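PDB 5EPE: SAM-dependent methyltransferase from Thiobacillus denitrificans, which binds S-adenosyl-L-homocysteine and probably transfers methyl groups from S-adenosyl-L-methionine to an acceptor that is not identified. Local coordinates for residues M50-A55 and L82-Q87. Sequence-based numbering, arbitrary orientation.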
loop_
_atom_site.group_PDB
_atom_site.type_symbol
_atom_site.label_atom_id
_atom_site.label_comp_id
_atom_site.label_asym_id
_atom_site.label_seq_id
_atom_site.Cartn_x
_atom_site.Cartn_y
_atom_site.Cartn_z
HETATM N N MSE A 50 16.612 36.719 22.513
HETATM C CA MSE A 50 16.535 37.322 21.191
HETATM C C MSE A 50 16.925 38.798 21.225
HETATM O O MSE A 50 17.809 39.209 20.508
HETATM C CB MSE A 50 15.103 37.164 20.644
HETATM C CG MSE A 50 15.109 37.659 19.220
HETATM SE SE MSE A 50 13.291 37.247 18.457
HETATM C CE MSE A 50 12.399 38.810 19.001
ATOM N N LEU A 51 16.259 39.586 22.051
ATOM C CA LEU A 51 16.661 40.995 22.197
ATOM C C LEU A 51 18.116 41.202 22.631
ATOM O O LEU A 51 18.789 42.028 22.031
ATOM C CB LEU A 51 15.728 41.755 23.139
ATOM C CG LEU A 51 14.346 41.976 22.555
ATOM C CD1 LEU A 51 13.432 42.578 23.606
ATOM C CD2 LEU A 51 14.367 42.892 21.333
ATOM N N CYS A 52 18.609 40.458 23.630
ATOM C CA CYS A 52 19.962 40.674 24.122
ATOM C C CYS A 52 21.019 40.361 23.042
ATOM O O CYS A 52 21.960 41.144 22.869
ATOM C CB CYS A 52 20.258 39.871 25.374
ATOM S SG CYS A 52 19.289 40.477 26.774
ATOM N N THR A 53 20.881 39.237 22.360
ATOM C CA THR A 53 21.888 38.823 21.378
ATOM C C THR A 53 21.881 39.682 20.126
ATOM O O THR A 53 22.950 39.989 19.598
ATOM C CB THR A 53 21.776 37.346 20.999
ATOM O OG1 THR A 53 20.453 37.040 20.512
ATOM C CG2 THR A 53 22.109 36.453 22.195
ATOM N N TRP A 54 20.682 40.096 19.667
ATOM C CA TRP A 54 20.579 41.034 18.536
ATOM C C TRP A 54 21.073 42.436 18.899
ATOM O O TRP A 54 21.651 43.122 18.065
ATOM C CB TRP A 54 19.150 41.071 17.987
ATOM C CG TRP A 54 18.719 39.734 17.343
ATOM C CD1 TRP A 54 19.448 38.572 17.236
ATOM C CD2 TRP A 54 17.442 39.442 16.817
ATOM N NE1 TRP A 54 18.685 37.567 16.644
ATOM C CE2 TRP A 54 17.449 38.081 16.387
ATOM C CE3 TRP A 54 16.275 40.186 16.661
ATOM C CZ2 TRP A 54 16.330 37.482 15.787
ATOM C CZ3 TRP A 54 15.173 39.583 16.062
ATOM C CH2 TRP A 54 15.220 38.259 15.626
ATOM N N ALA A 55 20.883 42.855 20.135
ATOM C CA ALA A 55 21.471 44.124 20.572
ATOM C C ALA A 55 23.027 44.082 20.436
ATOM O O ALA A 55 23.640 44.995 19.868
ATOM C CB ALA A 55 21.043 44.417 22.007
ATOM N N LEU A 82 25.759 40.819 28.845
ATOM C CA LEU A 82 26.184 41.080 27.449
ATOM C C LEU A 82 26.610 42.529 27.153
ATOM O O LEU A 82 27.133 42.823 26.076
ATOM C CB LEU A 82 25.108 40.616 26.455
ATOM C CG LEU A 82 25.298 39.207 25.916
ATOM C CD1 LEU A 82 25.714 38.187 26.940
ATOM C CD2 LEU A 82 24.033 38.730 25.195
ATOM N N GLY A 83 26.382 43.418 28.088
ATOM C CA GLY A 83 26.719 44.827 27.912
ATOM C C GLY A 83 25.749 45.609 27.055
ATOM O O GLY A 83 26.119 46.638 26.506
ATOM N N VAL A 84 24.492 45.162 27.002
ATOM C CA VAL A 84 23.467 45.795 26.168
ATOM C C VAL A 84 22.269 46.327 26.935
ATOM O O VAL A 84 21.256 46.638 26.316
ATOM C CB VAL A 84 22.988 44.825 25.088
ATOM C CG1 VAL A 84 24.172 44.444 24.202
ATOM C CG2 VAL A 84 22.348 43.577 25.701
ATOM N N ALA A 85 22.366 46.456 28.262
ATOM C CA ALA A 85 21.243 47.020 29.049
ATOM C C ALA A 85 20.791 48.427 28.564
ATOM O O ALA A 85 19.617 48.797 28.701
ATOM C CB ALA A 85 21.598 47.084 30.540
ATOM N N GLY A 86 21.716 49.217 28.008
ATOM C CA GLY A 86 21.372 50.516 27.443
ATOM C C GLY A 86 20.462 50.447 26.218
ATOM O O GLY A 86 19.812 51.450 25.863
ATOM N N GLN A 87 20.429 49.284 25.551
ATOM C CA GLN A 87 19.736 49.139 24.298
ATOM C C GLN A 87 18.377 48.424 24.463
ATOM O O GLN A 87 17.486 48.625 23.638
ATOM C CB GLN A 87 20.613 48.354 23.299
ATOM C CG GLN A 87 21.804 49.110 22.780
ATOM C CD GLN A 87 22.826 48.173 22.179
ATOM O OE1 GLN A 87 23.901 47.953 22.741
ATOM N NE2 GLN A 87 22.464 47.555 21.050
#
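Ala-55, on helix 49-58, and Val-84, in the loop after helix 69-82, bring their CA atoms to 6.2 Å, the nearest backbone approach between 50-55 and 82-87. The contact belongs to the Rossmann-like methyltransferase fold: the loop leaves helix 69-82 through a Schellman motif, with Gly-83 at positive phi, and leads into strand 88-92. Ala-55 CB meets Val-84 CB at 3.7 Å, with both valine methyls also close to it. With Val-84 CG1 anti to the carbonyl carbon (chi1 -61°), CG2 falls between the backbone N and that carbon and lies 3.8 Å from Cys-52 O. Alongside, the Leu-82 methyl CD2 lies 3.9 Å from Cys-52 CB and brushes Thr-53 CG2. Cys-52 also touches Phe-90, and Ala-55 touches Val-88, both of strand 88-92, so the helix packs on loop and sheet together. The extended side chain of Gln-87 lets NE2 donate to Ala-55 O on the helix and also to Ile-60 O in the loop that follows it. Replacing Gln-87 by alanine removes the amide and is likely to leave both carbonyls without their shared donor. Gln-87 NE2 approaches Ala-55 O at 3.1 Å from above the carbonyl plane, 45° out of it, with an N-H...O angle of 156°.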